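Long-range contacts in putative Acetyltransferase (Pyrococcus horikoshii, PDB 3DDD), which binds coenzyme A and probably transfers acyl groups other than amino-acyl groups, as a member of the GNAT acetyltransferase family: residues M20-A25 against L66-K71; A189-G194 against F205-R210. All blocks are in the same frame, centred on the assembly; numbering follows the deposited sequence.

Contact 1 of 2, residues M20-A25 against L66-K71; sequences MIIRYA and LLAFLK. With EDO (1,2-ethanediol), chain C.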
HETATM    1  N   MSE A  20      -0.972   5.871 -27.881  1.00 37.53           N
HETATM    2  CA  MSE A  20      -0.339   5.029 -26.892  1.00 37.82           C
HETATM    3  C   MSE A  20      -1.003   3.684 -26.853  1.00 35.63           C
HETATM    4  O   MSE A  20      -2.089   3.508 -27.367  1.00 35.69           O
HETATM    5  CB  MSE A  20      -0.446   5.679 -25.530  1.00 39.44           C
HETATM    6  CG  MSE A  20       0.099   7.106 -25.490  1.00 40.63           C
HETATM    7 SE   MSE A  20       0.038   7.680 -23.667  0.75 41.84          SE
HETATM    8  CE  MSE A  20       1.622   6.736 -23.003  1.00 46.02           C
ATOM      9  N   ILE A  21      -0.314   2.746 -26.220  1.00 38.73           N
ATOM     10  CA  ILE A  21      -0.755   1.371 -25.977  1.00 38.82           C
ATOM     11  C   ILE A  21      -0.849   1.244 -24.464  1.00 37.95           C
ATOM     12  O   ILE A  21       0.108   1.578 -23.748  1.00 36.72           O
ATOM     13  CB  ILE A  21       0.345   0.331 -26.446  1.00 39.30           C
ATOM     14  CG1 ILE A  21       0.467   0.272 -27.975  1.00 46.42           C
ATOM     15  CG2 ILE A  21       0.056  -1.066 -25.917  1.00 40.33           C
ATOM     16  CD1 ILE A  21       1.758  -0.467 -28.487  1.00 43.58           C
ATOM     17  N   ILE A  22      -1.983   0.768 -23.971  1.00 35.10           N
ATOM     18  CA  ILE A  22      -2.120   0.460 -22.569  1.00 35.45           C
ATOM     19  C   ILE A  22      -2.483  -1.007 -22.445  1.00 33.15           C
ATOM     20  O   ILE A  22      -3.401  -1.490 -23.101  1.00 33.47           O
ATOM     21  CB  ILE A  22      -3.173   1.369 -21.886  1.00 33.47           C
ATOM     22  CG1 ILE A  22      -2.779   2.846 -22.008  1.00 39.60           C
ATOM     23  CG2 ILE A  22      -3.307   1.031 -20.453  1.00 30.37           C
ATOM     24  CD1 ILE A  22      -3.801   3.797 -21.316  1.00 40.40           C
ATOM     25  N   ARG A  23      -1.739  -1.732 -21.629  1.00 33.79           N
ATOM     26  CA  ARG A  23      -1.945  -3.153 -21.534  1.00 31.96           C
ATOM     27  C   ARG A  23      -1.630  -3.695 -20.143  1.00 32.99           C
ATOM     28  O   ARG A  23      -1.057  -2.993 -19.313  1.00 33.57           O
ATOM     29  CB  ARG A  23      -1.111  -3.851 -22.571  1.00 26.89           C
ATOM     30  CG  ARG A  23       0.374  -3.604 -22.459  1.00 32.21           C
ATOM     31  CD  ARG A  23       1.098  -4.756 -23.167  1.00 26.66           C
ATOM     32  NE  ARG A  23       2.550  -4.710 -23.128  1.00 34.01           N
ATOM     33  CZ  ARG A  23       3.298  -4.938 -22.054  1.00 38.13           C
ATOM     34  NH1 ARG A  23       2.750  -5.188 -20.876  1.00 37.32           N
ATOM     35  NH2 ARG A  23       4.612  -4.881 -22.156  1.00 28.92           N
ATOM     36  N   TYR A  24      -2.022  -4.945 -19.919  1.00 32.26           N
ATOM     37  CA  TYR A  24      -1.730  -5.654 -18.692  1.00 31.44           C
ATOM     38  C   TYR A  24      -0.244  -5.907 -18.640  1.00 29.37           C
ATOM     39  O   TYR A  24       0.314  -6.355 -19.611  1.00 33.84           O
ATOM     40  CB  TYR A  24      -2.473  -6.989 -18.662  1.00 29.51           C
ATOM     41  CG  TYR A  24      -3.951  -6.874 -18.381  1.00 30.65           C
ATOM     42  CD1 TYR A  24      -4.400  -6.690 -17.091  1.00 27.28           C
ATOM     43  CD2 TYR A  24      -4.905  -6.976 -19.395  1.00 33.28           C
ATOM     44  CE1 TYR A  24      -5.732  -6.592 -16.802  1.00 37.91           C
ATOM     45  CE2 TYR A  24      -6.271  -6.826 -19.103  1.00 30.36           C
ATOM     46  CZ  TYR A  24      -6.669  -6.658 -17.797  1.00 33.45           C
ATOM     47  OH  TYR A  24      -8.005  -6.556 -17.424  1.00 36.67           O
ATOM     48  N   ALA A  25       0.371  -5.608 -17.505  1.00 30.04           N
ATOM     49  CA  ALA A  25       1.766  -5.925 -17.225  1.00 34.63           C
ATOM     50  C   ALA A  25       1.888  -7.410 -16.936  1.00 35.88           C
ATOM     51  O   ALA A  25       0.925  -8.023 -16.518  1.00 33.75           O
ATOM     52  CB  ALA A  25       2.253  -5.128 -15.983  1.00 33.79           C
ATOM     53  N   LEU A  66      -1.718  -2.164 -14.963  1.00 31.82           N
ATOM     54  CA  LEU A  66      -1.831  -1.575 -16.314  1.00 32.34           C
ATOM     55  C   LEU A  66      -0.616  -0.704 -16.611  1.00 31.83           C
ATOM     56  O   LEU A  66      -0.190   0.063 -15.749  1.00 31.79           O
ATOM     57  CB  LEU A  66      -3.126  -0.768 -16.458  1.00 30.02           C
ATOM     58  CG  LEU A  66      -4.410  -1.610 -16.391  1.00 34.64           C
ATOM     59  CD1 LEU A  66      -5.534  -0.729 -16.758  1.00 20.85           C
ATOM     60  CD2 LEU A  66      -4.334  -2.860 -17.293  1.00 31.93           C
ATOM     61  N   LEU A  67      -0.041  -0.868 -17.809  1.00 33.89           N
ATOM     62  CA  LEU A  67       1.155  -0.122 -18.249  1.00 34.06           C
ATOM     63  C   LEU A  67       0.830   0.639 -19.518  1.00 33.90           C
ATOM     64  O   LEU A  67       0.196   0.065 -20.394  1.00 33.91           O
ATOM     65  CB  LEU A  67       2.307  -1.064 -18.572  1.00 35.45           C
ATOM     66  CG  LEU A  67       3.071  -1.775 -17.462  1.00 45.44           C
ATOM     67  CD1 LEU A  67       4.202  -2.463 -18.135  1.00 40.53           C
ATOM     68  CD2 LEU A  67       3.575  -0.838 -16.385  1.00 48.71           C
ATOM     69  N   ALA A  68       1.257   1.910 -19.599  1.00 33.86           N
ATOM     70  CA  ALA A  68       1.021   2.792 -20.762  1.00 34.67           C
ATOM     71  C   ALA A  68       2.340   3.014 -21.502  1.00 35.45           C
ATOM     72  O   ALA A  68       3.360   3.342 -20.903  1.00 36.52           O
ATOM     73  CB  ALA A  68       0.436   4.123 -20.329  1.00 33.24           C
ATOM     74  N   PHE A  69       2.312   2.795 -22.797  1.00 37.15           N
ATOM     75  CA  PHE A  69       3.491   2.819 -23.622  1.00 38.74           C
ATOM     76  C   PHE A  69       3.247   3.822 -24.737  1.00 39.64           C
ATOM     77  O   PHE A  69       2.167   3.840 -25.334  1.00 36.51           O
ATOM     78  CB  PHE A  69       3.715   1.435 -24.254  1.00 39.97           C
ATOM     79  CG  PHE A  69       4.258   0.408 -23.313  1.00 43.79           C
ATOM     80  CD1 PHE A  69       5.626   0.232 -23.167  1.00 48.78           C
ATOM     81  CD2 PHE A  69       3.406  -0.420 -22.598  1.00 46.09           C
ATOM     82  CE1 PHE A  69       6.131  -0.738 -22.303  1.00 50.29           C
ATOM     83  CE2 PHE A  69       3.906  -1.382 -21.732  1.00 43.87           C
ATOM     84  CZ  PHE A  69       5.263  -1.545 -21.589  1.00 44.66           C
ATOM     85  N   LEU A  70       4.232   4.669 -25.004  1.00 41.93           N
ATOM     86  CA  LEU A  70       4.229   5.464 -26.225  1.00 44.85           C
ATOM     87  C   LEU A  70       5.353   4.930 -27.085  1.00 46.29           C
ATOM     88  O   LEU A  70       6.517   5.263 -26.843  1.00 46.57           O
ATOM     89  CB  LEU A  70       4.419   6.951 -25.931  1.00 43.86           C
ATOM     90  CG  LEU A  70       4.322   7.848 -27.163  1.00 45.55           C
ATOM     91  CD1 LEU A  70       2.938   7.785 -27.870  1.00 39.61           C
ATOM     92  CD2 LEU A  70       4.687   9.284 -26.773  1.00 47.61           C
ATOM     93  N   LYS A  71       5.002   4.054 -28.034  1.00 49.71           N
ATOM     94  CA  LYS A  71       5.959   3.440 -28.964  1.00 53.68           C
ATOM     95  C   LYS A  71       7.078   2.739 -28.204  1.00 54.29           C
ATOM     96  O   LYS A  71       8.244   3.152 -28.282  1.00 57.20           O
ATOM     97  CB  LYS A  71       6.591   4.476 -29.907  1.00 53.98           C
ATOM     98  CG  LYS A  71       5.793   4.820 -31.162  1.00 57.55           C
ATOM     99  CD  LYS A  71       6.429   5.988 -31.918  1.00 57.13           C
ATOM    100  CE  LYS A  71       6.431   7.297 -31.087  1.00 62.23           C
ATOM    101  NZ  LYS A  71       7.494   8.248 -31.544  1.00 64.39           N
TER
HETATM  102  C1  EDO C 301      -7.440  -3.125 -19.709  1.00 40.62           C
HETATM  103  O1  EDO C 301      -8.068  -1.850 -19.771  1.00 29.80           O
HETATM  104  C2  EDO C 301      -6.483  -3.346 -20.887  1.00 34.59           C
HETATM  105  O2  EDO C 301      -5.916  -2.106 -21.277  1.00 44.48           O

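Contact 2 of 2, residues A189-G194 against F205-R210; sequences AYMRRG and FGLVYR. With EDO (1,2-ethanediol), chain D.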
ATOM      1  N   ALA A 189       2.589 -13.213   1.034  1.00 32.44           N
ATOM      2  CA  ALA A 189       3.525 -12.895  -0.055  1.00 34.37           C
ATOM      3  C   ALA A 189       4.770 -12.207   0.478  1.00 33.98           C
ATOM      4  O   ALA A 189       5.885 -12.541   0.093  1.00 34.01           O
ATOM      5  CB  ALA A 189       2.821 -12.017  -1.155  1.00 33.80           C
ATOM      6  N   TYR A 190       4.577 -11.269   1.398  1.00 35.16           N
ATOM      7  CA  TYR A 190       5.677 -10.626   2.105  1.00 34.15           C
ATOM      8  C   TYR A 190       6.507 -11.576   2.967  1.00 33.94           C
ATOM      9  O   TYR A 190       7.737 -11.470   3.023  1.00 34.82           O
ATOM     10  CB  TYR A 190       5.162  -9.470   2.966  1.00 34.27           C
ATOM     11  CG  TYR A 190       4.979  -8.205   2.180  1.00 36.58           C
ATOM     12  CD1 TYR A 190       6.052  -7.365   1.934  1.00 41.31           C
ATOM     13  CD2 TYR A 190       3.740  -7.859   1.665  1.00 36.49           C
ATOM     14  CE1 TYR A 190       5.908  -6.208   1.195  1.00 44.51           C
ATOM     15  CE2 TYR A 190       3.563  -6.704   0.929  1.00 43.36           C
ATOM     16  CZ  TYR A 190       4.651  -5.876   0.692  1.00 46.19           C
ATOM     17  OH  TYR A 190       4.480  -4.734  -0.037  1.00 43.42           O
HETATM   18  N   MSE A 191       5.835 -12.486   3.646  1.00 35.00           N
HETATM   19  CA  MSE A 191       6.503 -13.480   4.445  1.00 33.43           C
HETATM   20  C   MSE A 191       7.287 -14.456   3.574  1.00 35.93           C
HETATM   21  O   MSE A 191       8.346 -14.932   4.003  1.00 39.35           O
HETATM   22  CB  MSE A 191       5.525 -14.196   5.363  1.00 31.40           C
HETATM   23  CG  MSE A 191       5.021 -13.336   6.491  1.00 36.01           C
HETATM   24 SE   MSE A 191       3.475 -14.080   7.435  0.75 33.40          SE
HETATM   25  CE  MSE A 191       4.407 -15.614   8.250  1.00 34.27           C
ATOM     26  N   ARG A 192       6.841 -14.736   2.349  1.00 37.29           N
ATOM     27  CA  ARG A 192       7.723 -15.524   1.439  1.00 37.36           C
ATOM     28  C   ARG A 192       9.059 -14.822   1.151  1.00 39.84           C
ATOM     29  O   ARG A 192      10.058 -15.498   0.857  1.00 41.34           O
ATOM     30  CB  ARG A 192       7.022 -15.905   0.144  1.00 35.99           C
ATOM     31  CG  ARG A 192       5.898 -16.955   0.366  1.00 35.15           C
ATOM     32  CD  ARG A 192       5.412 -17.568  -0.944  1.00 36.11           C
ATOM     33  NE  ARG A 192       4.632 -16.610  -1.724  1.00 34.22           N
ATOM     34  CZ  ARG A 192       3.344 -16.375  -1.498  1.00 41.61           C
ATOM     35  NH1 ARG A 192       2.726 -17.027  -0.525  1.00 38.12           N
ATOM     36  NH2 ARG A 192       2.680 -15.479  -2.218  1.00 42.05           N
ATOM     37  N   ARG A 193       9.098 -13.485   1.268  1.00 38.48           N
ATOM     38  CA  ARG A 193      10.315 -12.731   1.003  1.00 40.73           C
ATOM     39  C   ARG A 193      11.084 -12.308   2.235  1.00 39.86           C
ATOM     40  O   ARG A 193      11.965 -11.477   2.137  1.00 40.51           O
ATOM     41  CB  ARG A 193      10.012 -11.474   0.221  1.00 41.40           C
ATOM     42  CG  ARG A 193       9.085 -11.676  -0.883  1.00 50.14           C
ATOM     43  CD  ARG A 193       9.756 -11.703  -2.201  1.00 61.66           C
ATOM     44  NE  ARG A 193       8.733 -11.996  -3.194  1.00 69.76           N
ATOM     45  CZ  ARG A 193       8.934 -11.997  -4.501  1.00 73.18           C
ATOM     46  NH1 ARG A 193      10.126 -11.660  -5.011  1.00 71.78           N
ATOM     47  NH2 ARG A 193       7.915 -12.315  -5.293  1.00 68.28           N
ATOM     48  N   GLY A 194      10.716 -12.822   3.392  1.00 38.71           N
ATOM     49  CA  GLY A 194      11.523 -12.647   4.576  1.00 37.85           C
ATOM     50  C   GLY A 194      10.906 -11.771   5.634  1.00 38.36           C
ATOM     51  O   GLY A 194      11.491 -11.614   6.703  1.00 38.96           O
ATOM     52  N   PHE A 205      -0.408  -8.052  16.510  1.00 33.04           N
ATOM     53  CA  PHE A 205       0.662  -8.461  15.614  1.00 34.67           C
ATOM     54  C   PHE A 205       1.199  -7.273  14.822  1.00 33.13           C
ATOM     55  O   PHE A 205       0.500  -6.268  14.612  1.00 32.61           O
ATOM     56  CB  PHE A 205       0.218  -9.588  14.647  1.00 31.91           C
ATOM     57  CG  PHE A 205      -0.565  -9.101  13.457  1.00 32.23           C
ATOM     58  CD1 PHE A 205       0.077  -8.742  12.285  1.00 36.71           C
ATOM     59  CD2 PHE A 205      -1.957  -9.015  13.510  1.00 34.60           C
ATOM     60  CE1 PHE A 205      -0.621  -8.291  11.209  1.00 32.90           C
ATOM     61  CE2 PHE A 205      -2.682  -8.556  12.433  1.00 30.48           C
ATOM     62  CZ  PHE A 205      -2.024  -8.183  11.278  1.00 34.34           C
ATOM     63  N   GLY A 206       2.447  -7.420  14.391  1.00 31.66           N
ATOM     64  CA  GLY A 206       3.063  -6.521  13.437  1.00 32.01           C
ATOM     65  C   GLY A 206       3.878  -7.296  12.417  1.00 32.52           C
ATOM     66  O   GLY A 206       4.440  -8.353  12.735  1.00 34.07           O
ATOM     67  N   LEU A 207       3.915  -6.783  11.182  1.00 32.95           N
ATOM     68  CA  LEU A 207       4.685  -7.410  10.113  1.00 34.22           C
ATOM     69  C   LEU A 207       5.863  -6.509   9.805  1.00 31.99           C
ATOM     70  O   LEU A 207       5.682  -5.337   9.626  1.00 30.65           O
ATOM     71  CB  LEU A 207       3.826  -7.611   8.877  1.00 34.23           C
ATOM     72  CG  LEU A 207       4.475  -8.362   7.709  1.00 33.48           C
ATOM     73  CD1 LEU A 207       4.658  -9.844   8.042  1.00 24.33           C
ATOM     74  CD2 LEU A 207       3.577  -8.165   6.484  1.00 34.30           C
ATOM     75  N   VAL A 208       7.072  -7.050   9.820  1.00 34.36           N
ATOM     76  CA  VAL A 208       8.272  -6.254   9.612  1.00 35.34           C
ATOM     77  C   VAL A 208       8.925  -6.747   8.338  1.00 35.65           C
ATOM     78  O   VAL A 208       9.271  -7.916   8.232  1.00 32.45           O
ATOM     79  CB  VAL A 208       9.254  -6.364  10.816  1.00 35.61           C
ATOM     80  CG1 VAL A 208      10.509  -5.540  10.570  1.00 30.42           C
ATOM     81  CG2 VAL A 208       8.586  -5.904  12.061  1.00 36.37           C
ATOM     82  N   TYR A 209       9.058  -5.846   7.366  1.00 36.11           N
ATOM     83  CA  TYR A 209       9.673  -6.143   6.105  1.00 36.32           C
ATOM     84  C   TYR A 209      10.623  -5.023   5.792  1.00 36.77           C
ATOM     85  O   TYR A 209      10.192  -3.880   5.702  1.00 35.00           O
ATOM     86  CB  TYR A 209       8.601  -6.235   4.997  1.00 35.89           C
ATOM     87  CG  TYR A 209       9.212  -6.495   3.635  1.00 38.55           C
ATOM     88  CD1 TYR A 209       9.926  -7.677   3.376  1.00 39.67           C
ATOM     89  CD2 TYR A 209       9.114  -5.559   2.618  1.00 37.06           C
ATOM     90  CE1 TYR A 209      10.479  -7.917   2.127  1.00 35.36           C
ATOM     91  CE2 TYR A 209       9.690  -5.783   1.387  1.00 38.53           C
ATOM     92  CZ  TYR A 209      10.347  -6.968   1.136  1.00 40.63           C
ATOM     93  OH  TYR A 209      10.929  -7.137  -0.104  1.00 44.80           O
ATOM     94  N   ARG A 210      11.910  -5.339   5.626  1.00 39.60           N
ATOM     95  CA  ARG A 210      12.938  -4.325   5.462  1.00 40.48           C
ATOM     96  C   ARG A 210      12.897  -3.327   6.639  1.00 43.37           C
ATOM     97  O   ARG A 210      12.933  -3.722   7.817  1.00 43.96           O
ATOM     98  CB  ARG A 210      12.766  -3.640   4.130  1.00 40.61           C
ATOM     99  CG  ARG A 210      12.687  -4.615   2.925  1.00 44.66           C
ATOM    100  CD  ARG A 210      13.938  -5.446   2.776  1.00 48.25           C
ATOM    101  NE  ARG A 210      13.982  -6.234   1.539  1.00 49.42           N
ATOM    102  CZ  ARG A 210      14.582  -5.876   0.401  1.00 54.67           C
ATOM    103  NH1 ARG A 210      15.215  -4.708   0.274  1.00 55.33           N
ATOM    104  NH2 ARG A 210      14.550  -6.704  -0.635  1.00 53.74           N
TER
HETATM  105  C1  EDO D 302      12.721  -8.405   6.928  1.00 58.33           C
HETATM  106  O1  EDO D 302      12.666  -8.270   5.518  1.00 42.78           O
HETATM  107  C2  EDO D 302      14.011  -7.720   7.359  1.00 62.77           C
HETATM  108  O2  EDO D 302      14.144  -7.870   8.773  1.00 66.19           O

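Contact 1 of 2, residues M20-A25 against L66-K71
An antiparallel pairing of strands joins I21-Y24 to L66-L70 at the N-terminal end of the GNAT fold, where the first strand lies beside the second. The strands run at 155° to each other. I21 faces F69 and R23 faces L67 as hydrogen-bonded pairs; I22 with A68 and Y24 with L66 are the non-hydrogen-bonded ones. Four backbone bonds hold the ladder, the shortest from F69 N to I21 O at 2.7 Å.

On the face that carries R23 and F69, the CE2-CZ side of the F69 ring lies over the face of the R23 guanidinium, R23 NH2 3.4 Å from F69 CZ, planes 36° apart. With R23 CG between the backbone N and the carbonyl carbon (chi1 59°) and the chain extended from CG to NE, its guanidinium reaches the neighbouring strand. R23 NH1 donates to Y24 O at 3.0 Å, from above the carbonyl plane, while R23 NH2 forms a salt bridge with D29. On the other face, L66 CD2 sits over the Y24 ring in a CH-pi contact, 4.1 Å from its centroid, and I22 CG1 packs on A68 CB at 3.8 Å.

I22, Y24 and L66 rest against helix 103-118 through E106, R110 and I114, whereas A25 and L67 meet M33 of helix 30-41, which covers the opposite face. Strand 73-82 continues the antiparallel order beyond 65-70, bonding to the backbone of L66 and A68.

Contact 2 of 2, residues A189-G194 against F205-R210
The aromatic ring of Y190, near the end of helix 184-192, drives its edge into the face of Y209 on strand 204-209. The pair is T-shaped (edge-to-face): centroids 5.1 Å apart, planes at 73°. The CD1-CE1 side of Y190 forms the bump, and Y190 CE1 comes to 3.6 Å from Y209 CD2, so the edge presses off-centre, toward the rim of the receiving ring. Y209 CG stands anti to the backbone N (chi1 178°), which carries the ring out from the strand and lays it against the helix end. Its other face is covered by the aliphatic part of its own neighbour R210, with CG 3.5 Å above the ring centre.

A second, smaller fit lies two residues earlier on the strand, at L207. Its forked end fits against the bases of two helix side chains: L207 CD1 meets M191 CG at 3.8 Å and L207 CD2 reaches Y190 CB at 4.1 Å. The helix stops here in a Schellman motif, with G194 at positive phi as its C-prime residue, G194 N bonded to M191 O and A195 N paired with Y190 O, and the chain then enters strand 196-200, the antiparallel neighbour of 204-209 within the second GNAT domain. At this turn R193 O faces the edge of the Y209 ring, 3.9 Å from CE1. With an alanine in place of Y209, the edge of Y190 would probably lose its aromatic face and a gap open beside the helix end. I56 of helix 47-60 touches Y190, Y209 and R193, and R193 forms salt bridges with E55 and E59.

Contact 1 lies in the N-terminal GNAT part of the chain and contact 2 in the C-terminal one; they follow each other in sequence, with centres 31 Å apart and nearest atoms about 14 Å apart. Only contact 1 approaches the cofactor: the side chain of M20 is about 9 Å from the bound coenzyme A, and the side chain of A68 lies about 7 Å from that of V94, which binds CoA. Contact 2 is remote from the annotated sites. A structural link nevertheless exists, because helix 47-60, which falls between the two strands of contact 1 in the chain, packs with I56 on the aromatic pair of contact 2 and thereby joins the two halves.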